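Probable secreted solute-binding lipoprotein (Streptomyces coelicolor, PDB 3I3V) probably binds a solute outside the cell, as a lipoprotein of the extracellular solute-binding family, and hands it to a membrane transporter. Local coordinates at residues Y211-H214 / L215-A218; Q226-T229 / S230-T234; N131-L134 / L135-G139; T371-S374 / T375-R379; G48-L51 / A52-E56. All blocks are in the same frame, centred on the assembly; numbering follows the deposited sequence.

How the contacts relate
Along the chain the order is contacts 5, 3, 1, 2 and 4. Contact 5 opens helix 51-60, beside the sheet that holds strands 9-14, 41-46 and 67-70. Its centre lies about 41 Å from that of contact 1 and about 46 Å from that of contact 3, across the centre of the chain from both. This separation fits the two-lobed build of solute-binding proteins. Contacts 1, 2 and 4 form a cluster. The centre of contact 4 is about 12 Å from the centre of contact 1 and about 13 Å from that of contact 2. Arg216 and Arg379 bridge contacts 1 and 4. Ser374 joins contact 4 to Gln226 of contact 2. Contact 3 stands apart on helix 132-138.

Contact 1. Residues Y211-H214 / L215-A218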
loop_
_atom_site.group_PDB
_atom_site.type_symbol
_atom_site.label_atom_id
_atom_site.label_comp_id
_atom_site.label_asym_id
_atom_site.label_seq_id
_atom_site.Cartn_x
_atom_site.Cartn_y
_atom_site.Cartn_z
ATOM N N TYR C 211 18.388 70.634 8.367
ATOM C CA TYR C 211 17.277 70.178 9.177
ATOM C C TYR C 211 17.683 70.234 10.643
ATOM O O TYR C 211 16.993 70.835 11.462
ATOM C CB TYR C 211 16.875 68.758 8.765
ATOM C CG TYR C 211 15.708 68.210 9.555
ATOM C CD1 TYR C 211 14.633 69.036 9.912
ATOM C CD2 TYR C 211 15.667 66.863 9.940
ATOM C CE1 TYR C 211 13.548 68.534 10.634
ATOM C CE2 TYR C 211 14.589 66.352 10.658
ATOM C CZ TYR C 211 13.535 67.193 11.002
ATOM O OH TYR C 211 12.478 66.693 11.722
ATOM N N PHE C 212 18.817 69.627 10.968
ATOM C CA PHE C 212 19.298 69.629 12.342
ATOM C C PHE C 212 19.416 71.037 12.905
ATOM O O PHE C 212 18.958 71.308 14.010
ATOM C CB PHE C 212 20.667 68.962 12.440
ATOM C CG PHE C 212 21.279 69.055 13.804
ATOM C CD1 PHE C 212 20.904 68.173 14.809
ATOM C CD2 PHE C 212 22.202 70.056 14.094
ATOM C CE1 PHE C 212 21.438 68.282 16.088
ATOM C CE2 PHE C 212 22.743 70.177 15.370
ATOM C CZ PHE C 212 22.359 69.286 16.373
ATOM N N ALA C 213 20.056 71.922 12.144
ATOM C CA ALA C 213 20.262 73.308 12.563
ATOM C C ALA C 213 18.947 74.035 12.787
ATOM O O ALA C 213 18.841 74.883 13.677
ATOM C CB ALA C 213 21.099 74.050 11.528
ATOM N N HIS C 214 17.950 73.707 11.974
ATOM C CA HIS C 214 16.633 74.320 12.093
ATOM C C HIS C 214 16.034 73.882 13.438
ATOM O O HIS C 214 15.692 74.718 14.271
ATOM C CB HIS C 214 15.757 73.877 10.911
ATOM C CG HIS C 214 14.430 74.571 10.832
ATOM N ND1 HIS C 214 14.282 75.930 11.019
ATOM C CD2 HIS C 214 13.194 74.096 10.544
ATOM C CE1 HIS C 214 13.015 76.260 10.851
ATOM N NE2 HIS C 214 12.333 75.165 10.562
ATOM N N LEU C 215 15.941 72.570 13.657
ATOM C CA LEU C 215 15.392 72.031 14.901
ATOM C C LEU C 215 16.076 72.606 16.135
ATOM O O LEU C 215 15.417 73.088 17.048
ATOM C CB LEU C 215 15.509 70.503 14.912
ATOM C CG LEU C 215 14.640 69.753 13.894
ATOM C CD1 LEU C 215 14.955 68.261 13.926
ATOM C CD2 LEU C 215 13.173 69.993 14.204
ATOM N N ARG C 216 17.400 72.549 16.158
ATOM C CA ARG C 216 18.196 73.064 17.273
ATOM C C ARG C 216 17.968 74.559 17.555
ATOM O O ARG C 216 17.799 74.972 18.707
ATOM C CB ARG C 216 19.680 72.826 16.972
ATOM C CG ARG C 216 20.653 73.488 17.930
ATOM C CD ARG C 216 21.990 73.717 17.241
ATOM N NE ARG C 216 21.818 74.640 16.123
ATOM C CZ ARG C 216 22.761 74.958 15.245
ATOM N NH1 ARG C 216 23.966 74.428 15.338
ATOM N NH2 ARG C 216 22.489 75.810 14.271
ATOM N N ASP C 217 17.998 75.374 16.506
ATOM C CA ASP C 217 17.799 76.810 16.670
ATOM C C ASP C 217 16.378 77.089 17.148
ATOM O O ASP C 217 16.143 78.060 17.864
ATOM C CB ASP C 217 18.086 77.544 15.354
ATOM C CG ASP C 217 19.578 77.607 15.034
ATOM O OD1 ASP C 217 19.948 78.121 13.955
ATOM O OD2 ASP C 217 20.385 77.151 15.869
ATOM N N ALA C 218 15.441 76.220 16.783
ATOM C CA ALA C 218 14.053 76.395 17.186
ATOM C C ALA C 218 13.842 76.009 18.645
ATOM O O ALA C 218 12.732 76.118 19.173
ATOM C CB ALA C 218 13.149 75.568 16.293
#
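Residues 211-217 belong to the last turns of helix 203-217, and the N-H groups of Leu215, Arg216, Asp217 and Ala218 each bond to the carbonyl four residues back. The first of these, Leu215 N to Tyr211 O, is 3.0 Å long and nearly straight at 174°. On the same pair, Leu215 CD1 sits over one face of the Tyr211 ring, off its centre and nearest to CZ at 3.4 Å. This is a CH-pi contact between i and i+4 side chains of a helix. The Tyr211 side chain is turned with CG opposite the backbone N (chi1 -179°), which carries the ring alongside the next turn. With an alanine here, Leu215 CD1 would probably lose the ring face it rests on, and a gap would open toward Ile181. Leu215 packs on helix 147-159 and Phe212 on helix 172-182, while Arg216 touches Val386 of helix 383-392. The arginine chain bends at chi3 (63°), bringing the guanidinium back with one face over Ala213 CA. Arg216 NH2 is 3.5 Å from Ala213 CB. Arg216 NE forms a salt bridge with Asp217 OD2 at 2.9 Å, though the hydrogen bond is weak. Arg216 NH1 reaches Ser376 O, and Asp217 OD2 also accepts from Gly380 N.

Contact 2. Residues Q226-T229 / S230-T234; sequences QGLT and SDSMT
Ser232 reaches back from the first turn of helix 230-238 to Leu228 and Thr229. Its CB lies 3.8 Å from Leu228 CB, and Leu228 CD2 is close by as well. The same Ser232 CB is 3.3 Å from Thr229 O. At the tip, Ser232 OG accepts from Thr229 N at 3.1 Å, with an N-H angle of 158°. OG is placed there by its torsion, on the backbone N side and opposite the carbonyl carbon (chi1 -45°). Thr229 OG1 comes within 3.1 Å of Ser232 OG. An alanine in place of Ser232 would probably leave Thr229 N without this acceptor and free the residue before the helix to shift. Thr229 OG1 itself accepts a weak bond from Asp231 N, a capping bond 3.3 Å long and bent to 129°. Thr229 O takes the N-H of Met233, a selenomethionine, at 2.8 Å. Another N-H of the opening turn, that of Ser230, is met by Asp171 OD2. Leu228 is tied to Asn170 through the backbone, so the loop before the helix is held close to the start of helix 172-182. Thr229 at the N-cap and Ser232 three residues on form a capping box, with Thr229 N donating to Ser232 OG, a common start for an alpha helix.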
loop_
_atom_site.group_PDB
_atom_site.type_symbol
_atom_site.label_atom_id
_atom_site.label_comp_id
_atom_site.label_asym_id
_atom_site.label_seq_id
_atom_site.Cartn_x
_atom_site.Cartn_y
_atom_site.Cartn_z
ATOM N N GLN C 226 24.647 71.225 24.541
ATOM C CA GLN C 226 26.032 71.069 24.103
ATOM C C GLN C 226 26.982 70.600 25.199
ATOM O O GLN C 226 28.028 70.015 24.912
ATOM C CB GLN C 226 26.548 72.389 23.530
ATOM C CG GLN C 226 25.442 73.285 23.026
ATOM C CD GLN C 226 25.235 74.510 23.897
ATOM O OE1 GLN C 226 24.214 75.192 23.791
ATOM N NE2 GLN C 226 26.210 74.808 24.745
ATOM N N GLY C 227 26.625 70.862 26.450
ATOM C CA GLY C 227 27.468 70.447 27.553
ATOM C C GLY C 227 26.911 69.290 28.363
ATOM O O GLY C 227 27.527 68.871 29.341
ATOM N N LEU C 228 25.757 68.762 27.966
ATOM C CA LEU C 228 25.137 67.646 28.688
ATOM C C LEU C 228 25.783 66.296 28.366
ATOM O O LEU C 228 26.521 66.164 27.392
ATOM C CB LEU C 228 23.634 67.584 28.379
ATOM C CG LEU C 228 22.843 68.867 28.664
ATOM C CD1 LEU C 228 21.371 68.664 28.310
ATOM C CD2 LEU C 228 22.999 69.245 30.129
ATOM N N THR C 229 25.496 65.299 29.198
ATOM C CA THR C 229 26.029 63.955 29.024
ATOM C C THR C 229 24.917 62.925 29.148
ATOM O O THR C 229 23.777 63.258 29.485
ATOM C CB THR C 229 27.071 63.617 30.100
ATOM O OG1 THR C 229 26.443 63.648 31.389
ATOM C CG2 THR C 229 28.218 64.608 30.068
ATOM N N SER C 230 25.258 61.669 28.884
ATOM C CA SER C 230 24.299 60.587 28.982
ATOM C C SER C 230 23.660 60.592 30.381
ATOM O O SER C 230 22.493 60.234 30.546
ATOM C CB SER C 230 24.999 59.253 28.721
ATOM O OG SER C 230 24.051 58.235 28.445
ATOM N N ASP C 231 24.422 61.008 31.387
ATOM C CA ASP C 231 23.895 61.052 32.747
ATOM C C ASP C 231 22.892 62.178 32.901
ATOM O O ASP C 231 21.853 62.002 33.534
ATOM C CB ASP C 231 25.016 61.241 33.769
ATOM C CG ASP C 231 25.947 60.056 33.829
ATOM O OD1 ASP C 231 25.450 58.908 33.828
ATOM O OD2 ASP C 231 27.175 60.274 33.885
ATOM N N SER C 232 23.217 63.336 32.333
ATOM C CA SER C 232 22.339 64.500 32.389
ATOM C C SER C 232 21.029 64.126 31.708
ATOM O O SER C 232 19.944 64.387 32.220
ATOM C CB SER C 232 22.969 65.676 31.642
ATOM O OG SER C 232 24.335 65.831 31.974
HETATM N N MSE C 233 21.160 63.510 30.539
HETATM C CA MSE C 233 20.030 63.067 29.736
HETATM C C MSE C 233 19.152 62.090 30.507
HETATM O O MSE C 233 17.948 62.300 30.668
HETATM C CB MSE C 233 20.556 62.396 28.471
HETATM C CG MSE C 233 19.508 61.870 27.536
HETATM SE SE MSE C 233 20.352 61.026 26.010
HETATM C CE MSE C 233 20.470 59.190 26.715
ATOM N N THR C 234 19.775 61.014 30.968
ATOM C CA THR C 234 19.100 59.977 31.734
ATOM C C THR C 234 18.394 60.547 32.967
ATOM O O THR C 234 17.291 60.124 33.309
ATOM C CB THR C 234 20.113 58.904 32.159
ATOM O OG1 THR C 234 20.372 58.045 31.045
ATOM C CG2 THR C 234 19.596 58.093 33.341
#

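Contact 3. Residues N131-L134 / L135-G139; sequences NRAL and LDRAG
Helix 132-138 is a short helix that follows directly on strand 122-131, and its two ends are marked by an N-cap at Asn131 and a Schellman motif at Gly139. Backbone bonds run from Leu135 N to Asn131 O, from Asp136 N to Arg132 O, from Arg137 N to Ala133 O and from Ala138 N to Leu134 O. The shortest of them joins Asp136 N to Arg132 O at 2.8 Å. At the far end, Gly139 N bonds to Asp136 O, and more weakly to Leu135 O, and the chain leaves the helix with phi 101°. A side chain at that point would crowd the carbonyl O of Ala138. Leu135 CG lies 3.3 Å from Asn131 O. Leu135 also packs on Leu157 of helix 147-159, as does Ala138, so this side of the helix lies against that neighbour. Arg132 NH1 and Asp136 OD1 are 4.3 Å apart, opposite charges too distant for a salt bridge. OD1 lies near the guanidinium plane, at its edge. Arg132 has firmer partners in Glu264, which takes NE in a salt bridge, and Asp141 O, which takes NH1. Arg137 runs extended from CG to NE and crosses Leu134 at a slant. Its guanidinium has Ala133 O over one face, 3.7 Å above the plane, while Arg137 NE lies 3.6 Å from Leu134 CD1.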
loop_
_atom_site.group_PDB
_atom_site.type_symbol
_atom_site.label_atom_id
_atom_site.label_comp_id
_atom_site.label_asym_id
_atom_site.label_seq_id
_atom_site.Cartn_x
_atom_site.Cartn_y
_atom_site.Cartn_z
ATOM N N ASN C 131 7.310 61.137 26.625
ATOM C CA ASN C 131 6.572 61.111 27.882
ATOM C C ASN C 131 5.193 61.756 27.658
ATOM O O ASN C 131 5.086 62.964 27.461
ATOM C CB ASN C 131 7.383 61.857 28.958
ATOM C CG ASN C 131 6.687 61.889 30.311
ATOM O OD1 ASN C 131 7.335 62.038 31.349
ATOM N ND2 ASN C 131 5.363 61.771 30.305
ATOM N N ARG C 132 4.142 60.939 27.671
ATOM C CA ARG C 132 2.776 61.419 27.446
ATOM C C ARG C 132 2.248 62.343 28.530
ATOM O O ARG C 132 1.628 63.363 28.240
ATOM C CB ARG C 132 1.825 60.237 27.294
ATOM C CG ARG C 132 1.655 59.763 25.874
ATOM C CD ARG C 132 0.862 60.768 25.075
ATOM N NE ARG C 132 0.571 60.276 23.734
ATOM C CZ ARG C 132 -0.137 60.950 22.841
ATOM N NH1 ARG C 132 -0.623 62.144 23.152
ATOM N NH2 ARG C 132 -0.360 60.434 21.640
ATOM N N ALA C 133 2.477 61.977 29.782
ATOM C CA ALA C 133 2.021 62.798 30.888
ATOM C C ALA C 133 2.489 64.233 30.683
ATOM O O ALA C 133 1.733 65.177 30.903
ATOM C CB ALA C 133 2.560 62.258 32.199
ATOM N N LEU C 134 3.734 64.399 30.251
ATOM C CA LEU C 134 4.277 65.736 30.036
ATOM C C LEU C 134 3.771 66.390 28.747
ATOM O O LEU C 134 3.603 67.608 28.697
ATOM C CB LEU C 134 5.810 65.692 30.062
ATOM C CG LEU C 134 6.455 65.549 31.453
ATOM C CD1 LEU C 134 6.312 66.836 32.234
ATOM C CD2 LEU C 134 5.793 64.412 32.215
ATOM N N LEU C 135 3.529 65.595 27.707
ATOM C CA LEU C 135 3.014 66.149 26.459
ATOM C C LEU C 135 1.585 66.630 26.708
ATOM O O LEU C 135 1.129 67.602 26.095
ATOM C CB LEU C 135 3.022 65.105 25.335
ATOM C CG LEU C 135 4.376 64.690 24.738
ATOM C CD1 LEU C 135 4.158 63.694 23.603
ATOM C CD2 LEU C 135 5.117 65.921 24.239
ATOM N N ASP C 136 0.888 65.950 27.619
ATOM C CA ASP C 136 -0.479 66.310 27.973
ATOM C C ASP C 136 -0.504 67.616 28.759
ATOM O O ASP C 136 -1.322 68.488 28.475
ATOM C CB ASP C 136 -1.147 65.203 28.801
ATOM C CG ASP C 136 -1.652 64.044 27.945
ATOM O OD1 ASP C 136 -1.822 64.209 26.717
ATOM O OD2 ASP C 136 -1.901 62.960 28.511
ATOM N N ARG C 137 0.382 67.758 29.743
ATOM C CA ARG C 137 0.431 68.986 30.532
ATOM C C ARG C 137 0.671 70.191 29.627
ATOM O O ARG C 137 0.190 71.293 29.898
ATOM C CB ARG C 137 1.567 68.956 31.560
ATOM C CG ARG C 137 1.648 67.739 32.460
ATOM C CD ARG C 137 2.584 68.026 33.644
ATOM N NE ARG C 137 3.241 66.830 34.181
ATOM C CZ ARG C 137 2.607 65.765 34.668
ATOM N NH1 ARG C 137 1.279 65.732 34.696
ATOM N NH2 ARG C 137 3.304 64.729 35.128
ATOM N N ALA C 138 1.425 69.974 28.552
ATOM C CA ALA C 138 1.771 71.041 27.619
ATOM C C ALA C 138 0.713 71.341 26.568
ATOM O O ALA C 138 0.740 72.397 25.938
ATOM C CB ALA C 138 3.098 70.715 26.940
ATOM N N GLY C 139 -0.211 70.414 26.363
ATOM C CA GLY C 139 -1.245 70.652 25.377
ATOM C C GLY C 139 -1.022 69.965 24.046
ATOM O O GLY C 139 -1.804 70.155 23.117
#

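Contact 4. Residues T371-S374 / T375-R379; sequences TATS and TSFTR
Thr373 and Phe377 lie side by side and point the same way, one turn apart on helix 363-377. Thr373 CG2 rests 3.9 Å from both CD1 and CE1 of the Phe377 ring. The methyl is placed there because CG2 stands opposite the backbone N, while OG1 turns back to bond Leu369 O. Thr373 O lies in the plane of the Phe377 ring, at its edge, 3.4 Å from CD1. The ring also meets Phe221 edge-to-face, and likewise Phe212 of helix 203-217. Near the end of the helix, Phe377 N bonds to Thr373 O at 3.1 Å and weakly to Ser374 O, three residues back. The hydroxyls of Ser376 and Thr375 bond back to carbonyls one turn earlier. Ser376 OG donates to Ala372 O at 2.8 Å, and Ser376 N donates to the same oxygen at 3.0 Å. The two donors come from opposite faces of the carbonyl plane, so this oxygen is gripped twice. Thr375 OG1 bonds Thr371 O only weakly, at 3.4 Å. Ser374 OG bonds Gln226 O instead. Beyond the helix, Arg379 NH2 reaches Asp217 O.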
loop_
_atom_site.group_PDB
_atom_site.type_symbol
_atom_site.label_atom_id
_atom_site.label_comp_id
_atom_site.label_asym_id
_atom_site.label_seq_id
_atom_site.Cartn_x
_atom_site.Cartn_y
_atom_site.Cartn_z
ATOM N N THR C 371 33.566 65.864 19.785
ATOM C CA THR C 371 33.903 67.242 20.103
ATOM C C THR C 371 33.272 68.161 19.067
ATOM O O THR C 371 32.856 69.278 19.388
ATOM C CB THR C 371 35.445 67.458 20.136
ATOM O OG1 THR C 371 36.039 66.577 21.099
ATOM C CG2 THR C 371 35.779 68.885 20.539
ATOM N N ALA C 372 33.201 67.686 17.825
ATOM C CA ALA C 372 32.600 68.458 16.739
ATOM C C ALA C 372 31.094 68.499 16.951
ATOM O O ALA C 372 30.421 69.464 16.573
ATOM C CB ALA C 372 32.909 67.813 15.392
ATOM N N THR C 373 30.574 67.429 17.546
ATOM C CA THR C 373 29.151 67.331 17.818
ATOM C C THR C 373 28.738 68.309 18.910
ATOM O O THR C 373 27.663 68.898 18.838
ATOM C CB THR C 373 28.770 65.905 18.199
ATOM O OG1 THR C 373 28.672 65.118 17.005
ATOM C CG2 THR C 373 27.450 65.882 18.923
ATOM N N SER C 374 29.589 68.499 19.912
ATOM C CA SER C 374 29.273 69.457 20.963
ATOM C C SER C 374 29.151 70.848 20.332
ATOM O O SER C 374 28.183 71.566 20.570
ATOM C CB SER C 374 30.368 69.470 22.026
ATOM O OG SER C 374 30.042 70.377 23.065
ATOM N N THR C 375 30.135 71.212 19.516
ATOM C CA THR C 375 30.147 72.501 18.833
ATOM C C THR C 375 28.859 72.682 18.029
ATOM O O THR C 375 28.231 73.746 18.069
ATOM C CB THR C 375 31.365 72.621 17.865
ATOM O OG1 THR C 375 32.584 72.554 18.609
ATOM C CG2 THR C 375 31.334 73.945 17.114
ATOM N N SER C 376 28.464 71.637 17.312
ATOM C CA SER C 376 27.260 71.674 16.489
ATOM C C SER C 376 25.948 71.881 17.244
ATOM O O SER C 376 25.009 72.455 16.698
ATOM C CB SER C 376 27.156 70.396 15.658
ATOM O OG SER C 376 28.305 70.225 14.851
ATOM N N PHE C 377 25.858 71.402 18.479
ATOM C CA PHE C 377 24.622 71.572 19.244
ATOM C C PHE C 377 24.421 72.988 19.791
ATOM O O PHE C 377 23.357 73.304 20.319
ATOM C CB PHE C 377 24.557 70.577 20.410
ATOM C CG PHE C 377 23.793 69.325 20.099
ATOM C CD1 PHE C 377 24.435 68.207 19.570
ATOM C CD2 PHE C 377 22.424 69.260 20.332
ATOM C CE1 PHE C 377 23.722 67.042 19.285
ATOM C CE2 PHE C 377 21.705 68.100 20.048
ATOM C CZ PHE C 377 22.355 66.989 19.526
ATOM N N THR C 378 25.442 73.830 19.677
ATOM C CA THR C 378 25.370 75.205 20.173
ATOM C C THR C 378 24.518 76.048 19.227
ATOM O O THR C 378 24.870 76.225 18.062
ATOM C CB THR C 378 26.773 75.825 20.268
ATOM O OG1 THR C 378 27.634 74.939 20.993
ATOM C CG2 THR C 378 26.720 77.160 20.989
ATOM N N ARG C 379 23.398 76.561 19.729
ATOM C CA ARG C 379 22.485 77.357 18.914
ATOM C C ARG C 379 23.148 78.509 18.181
ATOM O O ARG C 379 24.026 79.187 18.712
ATOM C CB ARG C 379 21.350 77.894 19.779
ATOM C CG ARG C 379 20.665 76.820 20.575
ATOM C CD ARG C 379 19.541 77.378 21.405
ATOM N NE ARG C 379 18.385 77.756 20.605
ATOM C CZ ARG C 379 17.169 77.909 21.113
ATOM N NH1 ARG C 379 16.972 77.711 22.411
ATOM N NH2 ARG C 379 16.152 78.259 20.337
#

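Contact 5. Residues G48-L51 / A52-E56; sequences GDDL and AQVYE
The flat amide of Gln53 folds back against Asp50, with NE2 3.2 Å from Asp50 CA. The chain is bent at chi2 (73°), which brings NE2 back to the residues before the helix. From there Gln53 NE2 gives Asp49 O a weak bond of 3.5 Å. The Asp50 carboxylate passes Val54 at a slant, with CG 4.1 Å from Val54 CG2. Its CG stands between the backbone N and the carbonyl carbon (chi1 66°), and the carboxylate makes no capping bond although Asp50 holds the N-cap position. The Tyr55 ring leads away from the turn. It meets the ring of Trp79 with the planes at about 45°, and Tyr55 OH bonds Ala84 O. A type I beta turn from Gly48 to Leu51 leads into helix 51-60, just after strand 41-46. The helix lies against the sheet, where Leu51 touches His13 of strand 9-14 and Val68 and Val70 of strand 67-70. One turn apart on the helix, Leu51 CD2 packs on Tyr55 CB at 4.2 Å. Val54 N bonds Asp50 O at 3.0 Å, and Tyr55 N bonds Leu51 O. A water bridges the turn and the first helical turn: it accepts from Ala52 N at 2.8 Å and donates at 3.1 Å to Asp49 O, which also takes the weak Gln53 bond.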
loop_
_atom_site.group_PDB
_atom_site.type_symbol
_atom_site.label_atom_id
_atom_site.label_comp_id
_atom_site.label_asym_id
_atom_site.label_seq_id
_atom_site.Cartn_x
_atom_site.Cartn_y
_atom_site.Cartn_z
ATOM N N GLY C 48 36.722 42.013 28.821
ATOM C CA GLY C 48 35.880 43.106 28.380
ATOM C C GLY C 48 36.400 43.781 27.131
ATOM O O GLY C 48 36.409 43.186 26.057
ATOM N N ASP C 49 36.833 45.027 27.279
ATOM C CA ASP C 49 37.354 45.813 26.170
ATOM C C ASP C 49 38.643 45.246 25.583
ATOM O O ASP C 49 38.956 45.493 24.415
ATOM C CB ASP C 49 37.590 47.255 26.628
ATOM C CG ASP C 49 36.292 48.000 26.878
ATOM O OD1 ASP C 49 36.328 49.079 27.511
ATOM O OD2 ASP C 49 35.235 47.508 26.428
ATOM N N ASP C 50 39.380 44.482 26.385
ATOM C CA ASP C 50 40.635 43.899 25.931
ATOM C C ASP C 50 40.547 42.431 25.484
ATOM O O ASP C 50 41.564 41.749 25.398
ATOM C CB ASP C 50 41.693 44.023 27.033
ATOM C CG ASP C 50 41.357 43.198 28.263
ATOM O OD1 ASP C 50 42.212 43.089 29.166
ATOM O OD2 ASP C 50 40.233 42.654 28.336
ATOM N N LEU C 51 39.348 41.935 25.203
ATOM C CA LEU C 51 39.218 40.538 24.778
ATOM C C LEU C 51 39.927 40.307 23.449
ATOM O O LEU C 51 40.673 39.336 23.295
ATOM C CB LEU C 51 37.738 40.138 24.649
ATOM C CG LEU C 51 37.433 38.734 24.107
ATOM C CD1 LEU C 51 35.997 38.390 24.411
ATOM C CD2 LEU C 51 37.686 38.667 22.587
ATOM N N ALA C 52 39.676 41.193 22.490
ATOM C CA ALA C 52 40.297 41.095 21.176
ATOM C C ALA C 52 41.819 40.990 21.292
ATOM O O ALA C 52 42.433 40.151 20.635
ATOM C CB ALA C 52 39.917 42.305 20.336
ATOM N N GLN C 53 42.426 41.838 22.122
ATOM C CA GLN C 53 43.878 41.819 22.316
ATOM C C GLN C 53 44.306 40.494 22.926
ATOM O O GLN C 53 45.254 39.871 22.460
ATOM C CB GLN C 53 44.339 42.962 23.248
ATOM C CG GLN C 53 44.239 44.395 22.682
ATOM C CD GLN C 53 42.806 44.944 22.574
ATOM O OE1 GLN C 53 42.603 46.065 22.092
ATOM N NE2 GLN C 53 41.817 44.163 23.019
ATOM N N VAL C 54 43.604 40.073 23.978
ATOM C CA VAL C 54 43.919 38.822 24.660
ATOM C C VAL C 54 43.734 37.641 23.730
ATOM O O VAL C 54 44.503 36.685 23.782
ATOM C CB VAL C 54 43.021 38.609 25.886
ATOM C CG1 VAL C 54 43.360 37.276 26.570
ATOM C CG2 VAL C 54 43.196 39.768 26.848
ATOM N N TYR C 55 42.707 37.699 22.886
ATOM C CA TYR C 55 42.475 36.609 21.948
ATOM C C TYR C 55 43.612 36.516 20.916
ATOM O O TYR C 55 44.057 35.424 20.578
ATOM C CB TYR C 55 41.145 36.785 21.221
ATOM C CG TYR C 55 40.939 35.765 20.123
ATOM C CD1 TYR C 55 40.562 34.458 20.416
ATOM C CD2 TYR C 55 41.167 36.100 18.792
ATOM C CE1 TYR C 55 40.421 33.510 19.410
ATOM C CE2 TYR C 55 41.027 35.163 17.779
ATOM C CZ TYR C 55 40.654 33.868 18.097
ATOM O OH TYR C 55 40.518 32.947 17.089
ATOM N N GLU C 56 44.079 37.656 20.417
ATOM C CA GLU C 56 45.160 37.648 19.427
ATOM C C GLU C 56 46.450 37.090 20.024
ATOM O O GLU C 56 47.195 36.365 19.364
ATOM C CB GLU C 56 45.366 39.060 18.862
ATOM C CG GLU C 56 44.146 39.531 18.093
ATOM C CD GLU C 56 44.280 40.928 17.525
ATOM O OE1 GLU C 56 45.336 41.561 17.737
ATOM O OE2 GLU C 56 43.321 41.390 16.866
HETATM O O HOH W 1 37.905 43.384 22.475
#